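Local coordinates for protein formiminoglutamase (Trypanosoma cruzi, PDB 4MYK) that hydrolyses N-formimino-L-glutamate as a manganese-dependent, arginase-like enzyme of the ureohydrolase family, at residues Gly120-Ser125 / Ser234-Ser239; Val142-Ser147 / Thr164-Leu169; Glu41-Asn46 / Val248-Ala253; Ala126-Ala131 / Val274-Met279. The protein carries 1 engineered substitution. One frame throughout, in Å; residues are numbered along the deposited sequence.

Contact 1. Residues Gly120-Ser125 / Ser234-Ser239. With MN (manganese (II) ion), chain C.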
# COMPACT_ATOMS: atom_id res chain seq x y z
N GLY A 120 9.98 -10.21 18.84
CA GLY A 120 9.90 -9.86 20.25
C GLY A 120 9.18 -8.53 20.38
O GLY A 120 9.17 -7.75 19.43
N GLY A 121 8.57 -8.26 21.53
CA GLY A 121 7.88 -6.99 21.75
C GLY A 121 8.74 -5.82 22.24
O GLY A 121 9.88 -6.00 22.64
N ASN A 122 8.15 -4.63 22.21
CA ASN A 122 8.81 -3.37 22.59
C ASN A 122 9.67 -3.44 23.84
O ASN A 122 10.67 -2.70 23.98
CB ASN A 122 7.77 -2.26 22.83
CG ASN A 122 6.99 -1.87 21.58
OD1 ASN A 122 7.54 -1.75 20.48
ND2 ASN A 122 5.70 -1.65 21.75
N ASP A 123 9.27 -4.31 24.76
CA ASP A 123 9.83 -4.31 26.12
C ASP A 123 11.33 -4.64 26.18
O ASP A 123 12.02 -4.28 27.13
CB ASP A 123 9.02 -5.22 27.03
CG ASP A 123 7.64 -4.65 27.34
OD1 ASP A 123 6.90 -5.27 28.14
OD2 ASP A 123 7.28 -3.59 26.79
N GLN A 124 11.83 -5.31 25.14
CA GLN A 124 13.24 -5.62 25.00
C GLN A 124 14.10 -4.35 25.01
O GLN A 124 15.29 -4.41 25.33
CB GLN A 124 13.48 -6.38 23.69
CG GLN A 124 13.37 -5.51 22.42
CD GLN A 124 13.64 -6.29 21.15
OE1 GLN A 124 13.95 -7.48 21.20
NE2 GLN A 124 13.53 -5.63 20.02
N SER A 125 13.50 -3.21 24.66
CA SER A 125 14.24 -1.97 24.50
C SER A 125 14.77 -1.45 25.82
O SER A 125 15.79 -0.75 25.85
CB SER A 125 13.37 -0.91 23.85
OG SER A 125 12.76 -1.43 22.68
N SER A 234 16.43 2.29 17.81
CA SER A 234 15.34 1.38 18.20
C SER A 234 14.18 1.50 17.21
O SER A 234 13.52 2.54 17.13
CB SER A 234 14.85 1.71 19.61
OG SER A 234 13.95 0.73 20.10
N PHE A 235 13.94 0.44 16.46
CA PHE A 235 12.98 0.49 15.36
C PHE A 235 11.76 -0.38 15.57
O PHE A 235 11.78 -1.56 15.21
CB PHE A 235 13.64 0.09 14.04
CG PHE A 235 13.03 0.76 12.84
CD1 PHE A 235 11.66 0.80 12.68
CD2 PHE A 235 13.83 1.36 11.88
CE1 PHE A 235 11.10 1.41 11.57
CE2 PHE A 235 13.27 1.97 10.76
CZ PHE A 235 11.91 1.99 10.61
N ASP A 236 10.69 0.18 16.13
CA ASP A 236 9.42 -0.54 16.23
C ASP A 236 8.83 -0.60 14.83
O ASP A 236 8.57 0.43 14.22
CB ASP A 236 8.46 0.18 17.17
CG ASP A 236 7.13 -0.56 17.34
OD1 ASP A 236 6.72 -1.34 16.46
OD2 ASP A 236 6.49 -0.36 18.38
N VAL A 237 8.62 -1.81 14.31
CA VAL A 237 8.18 -1.94 12.92
C VAL A 237 6.68 -1.62 12.70
O VAL A 237 6.23 -1.51 11.55
CB VAL A 237 8.59 -3.30 12.30
CG1 VAL A 237 10.10 -3.42 12.23
CG2 VAL A 237 8.00 -4.46 13.07
N ASP A 238 5.93 -1.44 13.79
CA ASP A 238 4.54 -1.00 13.67
C ASP A 238 4.46 0.51 13.41
O ASP A 238 3.38 1.11 13.44
CB ASP A 238 3.69 -1.45 14.86
CG ASP A 238 3.91 -0.63 16.12
OD1 ASP A 238 4.45 0.50 16.03
OD2 ASP A 238 3.54 -1.12 17.21
N SER A 239 5.62 1.12 13.16
CA SER A 239 5.72 2.50 12.71
C SER A 239 5.58 2.60 11.18
O SER A 239 5.52 3.69 10.61
CB SER A 239 7.05 3.10 13.14
OG SER A 239 8.10 2.42 12.50
MN MN C . 4.51 0.74 18.32
O HOH W 1 4.31 0.14 20.64
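The side-chain amide of Asn122 faces the carboxylate of Asp236, with the planes of the two groups turned 56° from each other, so neither lies flat on its partner. Asn122 OD1 is modelled 2.7 Å from Asp236 OD2, but the amide orientation is uncertain. Asp236 reaches the site because its CG stands anti to the backbone N (chi1 -178°). Its two oxygens divide the work: Asp236 OD2 binds manganese at 2.3 Å, while Asp236 OD1 accepts the Asp238 backbone N at 2.8 Å. Asp238, whose N closes this Asx turn, binds the same ion through Asp238 OD1 at 2.3 Å and Asp238 OD2 at 2.4 Å. Ser239 OG separately bonds to Asp236 O at 2.7 Å. Farther from the ion, Ser125 OG and Ser234 OG sit 3.6 Å apart; Ser234 OG bonds to Asp278 OD1, and Ser125 OG lies within reach of both Asp278 OD2 and Asn122 O. Asp146, His148 and a water complete the shell of the ion, while Asp236 also serves the second manganese along with Asn122 and Asp146: the binuclear metal site of the arginase fold, set where the strands of a parallel sheet end.

Contact 2. Residues Val142-Ser147 / Thr164-Leu169. With MN (manganese (II) ion), chain C.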
# COMPACT_ATOMS: atom_id res chain seq x y z
N VAL A 142 19.30 8.12 22.39
CA VAL A 142 18.29 7.11 22.06
C VAL A 142 17.21 7.66 21.11
O VAL A 142 16.66 8.74 21.33
CB VAL A 142 17.61 6.54 23.35
CG1 VAL A 142 16.52 5.49 22.99
CG2 VAL A 142 18.64 5.95 24.29
N ILE A 143 16.94 6.91 20.04
CA ILE A 143 15.80 7.22 19.18
C ILE A 143 14.79 6.06 19.12
O ILE A 143 15.15 4.92 18.83
CB ILE A 143 16.22 7.69 17.76
CG1 ILE A 143 14.99 7.90 16.87
CG2 ILE A 143 17.22 6.71 17.12
CD1 ILE A 143 15.33 8.52 15.52
N ASN A 144 13.53 6.38 19.43
CA ASN A 144 12.43 5.43 19.31
C ASN A 144 11.61 5.72 18.05
O ASN A 144 10.82 6.68 18.01
CB ASN A 144 11.55 5.46 20.58
CG ASN A 144 10.39 4.45 20.55
OD1 ASN A 144 10.47 3.39 19.92
ND2 ASN A 144 9.31 4.78 21.24
N VAL A 145 11.83 4.91 17.02
CA VAL A 145 11.00 4.89 15.82
C VAL A 145 9.76 4.04 16.11
O VAL A 145 9.86 2.81 16.27
CB VAL A 145 11.74 4.29 14.59
CG1 VAL A 145 10.84 4.35 13.33
CG2 VAL A 145 13.07 5.01 14.36
N ASP A 146 8.61 4.70 16.19
CA ASP A 146 7.44 4.07 16.75
C ASP A 146 6.24 4.96 16.49
O ASP A 146 6.31 6.16 16.72
CB ASP A 146 7.65 3.90 18.25
CG ASP A 146 6.69 2.94 18.86
OD1 ASP A 146 5.72 2.55 18.19
OD2 ASP A 146 6.92 2.57 20.03
N SER A 147 5.15 4.36 16.00
CA SER A 147 3.91 5.10 15.78
C SER A 147 3.27 5.41 17.13
O SER A 147 2.36 6.23 17.24
CB SER A 147 2.94 4.32 14.89
OG SER A 147 2.53 3.10 15.47
N THR A 164 6.34 -0.44 29.44
CA THR A 164 6.74 0.88 28.94
C THR A 164 8.25 1.13 28.99
O THR A 164 8.76 1.80 29.90
CB THR A 164 5.99 2.02 29.66
OG1 THR A 164 4.59 1.99 29.30
CG2 THR A 164 6.54 3.35 29.23
N PRO A 165 8.99 0.59 28.00
CA PRO A 165 10.46 0.57 27.99
C PRO A 165 11.15 1.95 28.07
O PRO A 165 12.26 2.04 28.60
CB PRO A 165 10.80 -0.11 26.65
CG PRO A 165 9.53 -0.06 25.84
CD PRO A 165 8.41 -0.09 26.83
N PHE A 166 10.52 2.99 27.55
CA PHE A 166 11.21 4.28 27.45
C PHE A 166 10.92 5.18 28.64
O PHE A 166 11.66 6.11 28.93
CB PHE A 166 10.92 4.94 26.11
CG PHE A 166 11.47 4.15 24.96
CD1 PHE A 166 12.84 4.08 24.76
CD2 PHE A 166 10.64 3.43 24.12
CE1 PHE A 166 13.36 3.35 23.73
CE2 PHE A 166 11.17 2.68 23.08
CZ PHE A 166 12.53 2.65 22.89
N ARG A 167 9.85 4.86 29.36
CA ARG A 167 9.66 5.43 30.67
C ARG A 167 10.87 5.04 31.50
O ARG A 167 11.48 5.88 32.14
CB ARG A 167 8.36 4.91 31.31
CG ARG A 167 8.07 5.38 32.73
CD ARG A 167 8.43 6.84 32.95
NE ARG A 167 7.27 7.71 33.16
CZ ARG A 167 6.31 7.51 34.06
NH1 ARG A 167 6.32 6.44 34.85
NH2 ARG A 167 5.32 8.38 34.16
N GLN A 168 11.21 3.76 31.44
CA GLN A 168 12.31 3.20 32.23
C GLN A 168 13.61 3.90 31.95
O GLN A 168 14.42 4.12 32.84
CB GLN A 168 12.48 1.71 31.96
CG GLN A 168 11.42 0.87 32.61
CD GLN A 168 11.63 -0.60 32.40
OE1 GLN A 168 10.83 -1.27 31.76
NE2 GLN A 168 12.72 -1.13 32.96
N LEU A 169 13.83 4.23 30.69
CA LEU A 169 15.07 4.86 30.32
C LEU A 169 15.07 6.36 30.71
O LEU A 169 16.05 6.88 31.23
CB LEU A 169 15.40 4.58 28.85
CG LEU A 169 15.42 3.06 28.57
CD1 LEU A 169 15.40 2.70 27.07
CD2 LEU A 169 16.59 2.31 29.30
MN MN C . 4.51 0.74 18.32
O HOH W 1 4.31 0.14 20.64
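Phe166, from helix 165-170, lays one ring face over Asn144 of strand 141-145, inside a beta-alpha-beta unit whose next strand, 180-185, runs parallel beside the first. The tight part is this stack. Asn144 CB lies 4.0 Å from the centroid of the Phe166 ring and 21° off its normal, a CH-pi contact displaced toward the rim, and the amide plane is inclined only 29° to the ring. The Asn144 torsion that sets CG anti to the backbone N (chi1 -178°) carries the amide forward under the ring. Two residues back along the strand, Val142 CG1 adds an apolar contact, 3.9 Å from Phe166 CE1.

Away from the ring the contact thins quickly. Leu169 also directs its CB at the strand, yet Leu169 CD1 stays 5.1 Å from Val142 CG1. Arg167 and Gln168 belong to the partly exposed outer side of the helix, where Arg167 makes a cation-pi contact with Tyr197, and residues 153-162 of the connection between strand and helix are not modelled.

Beyond the stack lies the metal. Asn144 ND2 is hydrogen-bonded to Glu182 and makes a weak 3.5 Å bond to Asp146 OD2, consistent with a second-shell place for Asn144; Asp146 OD1 itself binds manganese at 2.2 Å.

Contact 3. Residues Glu41-Asn46 / Val248-Ala253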
# COMPACT_ATOMS: atom_id res chain seq x y z
N GLU A 41 5.89 -9.50 25.09
CA GLU A 41 5.52 -8.27 25.81
C GLU A 41 5.87 -6.94 25.15
O GLU A 41 7.03 -6.66 24.80
CB GLU A 41 6.03 -8.33 27.25
CG GLU A 41 5.33 -9.37 28.11
CD GLU A 41 5.80 -10.81 27.85
OE1 GLU A 41 6.79 -11.00 27.12
OE2 GLU A 41 5.18 -11.75 28.41
N GLY A 42 4.85 -6.11 24.99
CA GLY A 42 4.97 -4.81 24.36
C GLY A 42 3.58 -4.33 24.00
O GLY A 42 2.72 -4.19 24.86
N CYS A 43 3.35 -4.11 22.71
CA CYS A 43 2.08 -3.55 22.24
C CYS A 43 0.89 -4.52 22.35
O CYS A 43 -0.27 -4.10 22.28
CB CYS A 43 2.22 -3.02 20.81
SG CYS A 43 0.99 -1.79 20.40
N VAL A 44 1.18 -5.82 22.51
CA VAL A 44 0.13 -6.79 22.83
C VAL A 44 -0.64 -6.34 24.07
O VAL A 44 -1.81 -6.68 24.26
CB VAL A 44 0.68 -8.23 23.04
CG1 VAL A 44 1.60 -8.28 24.24
CG2 VAL A 44 -0.45 -9.22 23.20
N ARG A 45 0.03 -5.56 24.91
CA ARG A 45 -0.57 -5.00 26.11
C ARG A 45 -1.60 -3.92 25.75
O ARG A 45 -2.71 -3.91 26.28
CB ARG A 45 0.52 -4.41 27.00
CG ARG A 45 0.27 -2.98 27.47
CD ARG A 45 1.54 -2.13 27.39
NE ARG A 45 1.77 -1.34 28.60
CZ ARG A 45 2.90 -0.69 28.88
NH1 ARG A 45 3.91 -0.71 28.02
NH2 ARG A 45 3.00 -0.00 30.01
N ASN A 46 -1.22 -3.04 24.82
CA ASN A 46 -2.06 -1.92 24.40
C ASN A 46 -2.92 -2.27 23.19
O ASN A 46 -2.92 -1.55 22.19
CB ASN A 46 -1.19 -0.70 24.09
CG ASN A 46 -0.16 -0.44 25.17
OD1 ASN A 46 -0.50 -0.25 26.34
ND2 ASN A 46 1.12 -0.44 24.78
N VAL A 248 2.42 -7.23 12.38
CA VAL A 248 2.90 -6.63 13.62
C VAL A 248 1.74 -6.73 14.60
O VAL A 248 0.63 -7.05 14.19
CB VAL A 248 3.33 -5.14 13.45
CG1 VAL A 248 4.41 -5.00 12.38
CG2 VAL A 248 2.15 -4.26 13.11
N SER A 249 2.00 -6.50 15.88
CA SER A 249 0.97 -6.71 16.90
C SER A 249 -0.05 -5.57 16.86
O SER A 249 -1.25 -5.79 17.07
CB SER A 249 1.60 -6.83 18.30
OG SER A 249 2.75 -7.67 18.28
N CYS A 250 0.42 -4.37 16.57
CA CYS A 250 -0.45 -3.20 16.45
C CYS A 250 -0.33 -2.59 15.06
O CYS A 250 0.38 -1.61 14.88
CB CYS A 250 -0.10 -2.16 17.52
SG CYS A 250 -0.41 -2.70 19.23
N PRO A 251 -1.03 -3.19 14.07
CA PRO A 251 -0.98 -2.71 12.68
C PRO A 251 -1.35 -1.23 12.52
O PRO A 251 -2.34 -0.74 13.09
CB PRO A 251 -1.99 -3.62 11.97
CG PRO A 251 -2.00 -4.88 12.79
CD PRO A 251 -1.82 -4.43 14.21
N ALA A 252 -0.53 -0.52 11.74
CA ALA A 252 -0.70 0.92 11.55
C ALA A 252 -1.50 1.22 10.30
O ALA A 252 -1.23 0.65 9.24
CB ALA A 252 0.66 1.61 11.49
N ALA A 253 -2.47 2.13 10.42
CA ALA A 253 -3.22 2.57 9.26
C ALA A 253 -2.36 3.45 8.36
O ALA A 253 -2.27 3.21 7.15
CB ALA A 253 -4.48 3.30 9.68
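Cys43 and Cys250 are joined by a disulfide that ties two loops together, one following strand 32-37 and the other following strand 231-236, beside the metal site of the arginase fold. The covalent link is the main interaction. Cys43 SG lies 2.0 Å from Cys250 SG, and the torsion about that bond is -104°, a left-handed twist that goes with a separation of 4.1 Å between Cys43 CB and Cys250 CB. The two halves approach differently: Cys43 holds SG anti to its backbone N (chi1 -157°), whereas Cys250 holds SG anti to its carbonyl carbon (chi1 -66°).

Van der Waals contact adds little. Beside the bridge, Ser249 CB approaches Val44 N at 4.3 Å, on the type I turn running from Gly42 to Arg45.

Hydrogen bonding directly between the two loops is absent; a third residue supplies it instead. Glu281 accepts Cys43 N on one carboxylate oxygen and is hydrogen-bonded to Ser249 OG through the other, so a single acidic group holds both loops next to the disulfide. Asn283 is a further partner of Ser249 OG.

The bridge lies close to the site. The side chain of Cys250 touches that of the manganese ligand His148, and that of Cys43 is about 5 Å from a manganese ion, so formation of the disulfide in this oxidized enzyme could plausibly affect the loops round the metals. Cys250 SG is also 4.0 Å from Asn46 O.

Contact 4. Residues Ala126-Ala131 / Val274-Met279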
# COMPACT_ATOMS: atom_id res chain seq x y z
N ALA A 126 14.09 -1.77 26.92
CA ALA A 126 14.54 -1.34 28.23
C ALA A 126 15.90 -1.97 28.59
O ALA A 126 16.86 -1.26 28.86
CB ALA A 126 13.49 -1.62 29.29
N PRO A 127 15.98 -3.32 28.56
CA PRO A 127 17.27 -4.00 28.78
C PRO A 127 18.35 -3.48 27.85
O PRO A 127 19.47 -3.21 28.27
CB PRO A 127 16.95 -5.45 28.41
CG PRO A 127 15.50 -5.60 28.64
CD PRO A 127 14.88 -4.28 28.33
N ASN A 128 18.00 -3.35 26.57
CA ASN A 128 18.91 -2.87 25.54
C ASN A 128 19.48 -1.48 25.84
O ASN A 128 20.68 -1.24 25.68
CB ASN A 128 18.20 -2.85 24.19
CG ASN A 128 17.96 -4.24 23.65
OD1 ASN A 128 18.54 -5.21 24.12
ND2 ASN A 128 17.11 -4.34 22.63
N GLY A 129 18.62 -0.57 26.26
CA GLY A 129 19.04 0.76 26.63
C GLY A 129 19.95 0.79 27.85
O GLY A 129 20.91 1.56 27.89
N ARG A 130 19.64 -0.02 28.86
CA ARG A 130 20.48 -0.10 30.05
C ARG A 130 21.87 -0.64 29.73
O ARG A 130 22.88 -0.18 30.27
CB ARG A 130 19.80 -0.92 31.15
CG ARG A 130 18.65 -0.20 31.82
CD ARG A 130 18.13 -0.95 33.03
NE ARG A 130 17.60 -2.27 32.69
CZ ARG A 130 16.34 -2.49 32.34
NH1 ARG A 130 15.48 -1.47 32.26
NH2 ARG A 130 15.93 -3.72 32.06
N ALA A 131 21.92 -1.64 28.84
CA ALA A 131 23.18 -2.10 28.27
C ALA A 131 24.00 -0.94 27.69
O ALA A 131 25.23 -0.92 27.81
CB ALA A 131 22.94 -3.19 27.21
N VAL A 274 25.93 5.49 15.67
CA VAL A 274 24.90 4.50 15.99
C VAL A 274 25.53 3.19 16.45
O VAL A 274 26.14 2.46 15.65
CB VAL A 274 23.95 4.27 14.80
CG1 VAL A 274 23.00 3.12 15.09
CG2 VAL A 274 23.17 5.55 14.51
N MET A 275 25.38 2.88 17.73
CA MET A 275 26.18 1.82 18.34
C MET A 275 25.44 0.50 18.58
O MET A 275 26.05 -0.53 18.86
CB MET A 275 26.84 2.33 19.63
CG MET A 275 27.69 3.59 19.41
SD MET A 275 29.06 3.35 18.26
CE MET A 275 30.07 2.22 19.22
N MET A 276 24.12 0.54 18.46
CA MET A 276 23.35 -0.68 18.45
C MET A 276 21.99 -0.41 17.87
O MET A 276 21.61 0.73 17.65
CB MET A 276 23.22 -1.30 19.85
CG MET A 276 22.09 -0.74 20.70
SD MET A 276 21.65 -1.76 22.15
CE MET A 276 20.66 -3.04 21.38
N MET A 277 21.26 -1.48 17.61
CA MET A 277 19.96 -1.39 16.97
C MET A 277 19.08 -2.51 17.50
O MET A 277 19.56 -3.62 17.74
CB MET A 277 20.11 -1.54 15.45
CG MET A 277 18.80 -1.86 14.76
SD MET A 277 18.80 -1.58 13.00
CE MET A 277 17.03 -1.59 12.70
N ASP A 278 17.81 -2.22 17.71
CA ASP A 278 16.84 -3.28 17.94
C ASP A 278 15.63 -3.08 17.04
O ASP A 278 15.43 -1.99 16.50
CB ASP A 278 16.51 -3.52 19.43
CG ASP A 278 15.47 -2.54 19.99
OD1 ASP A 278 15.01 -1.63 19.28
OD2 ASP A 278 15.11 -2.69 21.18
N MET A 279 14.85 -4.14 16.86
CA MET A 279 13.73 -4.13 15.93
C MET A 279 12.62 -4.86 16.62
O MET A 279 12.77 -6.03 16.96
CB MET A 279 14.11 -4.86 14.64
CG MET A 279 13.07 -4.80 13.54
SD MET A 279 13.62 -5.63 12.02
CE MET A 279 15.07 -4.64 11.61
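Asn128, which has the most surface buried here, projects from helix 125-135 onto strand 274-280 and meets both Met276 and Asp278. Its amide donates to the acid: Asn128 ND2 to Asp278 OD2 is 3.0 Å, with an N-H...O angle of 148°. The acceptor lies almost in the amide plane of Asn128, while the donor reaches OD2 on its anti side. The amide and carboxylate planes are nevertheless 64° apart.

Met276 supplies the apolar half. Its chain bends at the last torsion (chi3 -79°) and crosses Asn128 at about a right angle, which sets Met276 CE against the root of the amide, 3.7 Å from Asn128 CG. Met276 SD rests 3.7 Å from Asn128 O.

Asp278 has a further partner that helps hold its carboxylate in this buried setting, Ser234 of the neighbouring strand, on the other oxygen. Around this group, helix 94-110 covers Asn128 and Met276 through Val105. Strands 231-236 and 114-119, which flank 274-280 in the parallel sheet, contribute Phe232 against all three residues, Val117 against Asn128 and Pro115 against Met276.

Contacts 1, 2 and 4 share the central parallel sheet, in which strands 274-280, 231-236 and 141-145 lie side by side; their centres are 9 to 11 Å apart. Contact 3 belongs to loops that follow strands 32-37 and 231-236, with its centre about 9 Å from that of contact 1 but 20 Å from that of contact 4. Along the chain, contact 2 is nested inside contact 1, and contact 1 inside contact 3, whereas contact 4 crosses both 1 and 3. Sequence-distant segments therefore converge on one metal centre: contacts 1 and 2 provide manganese ligands, contact 4 packs helix 125-135 on the sheet, and contact 3 links the loops beside the metals.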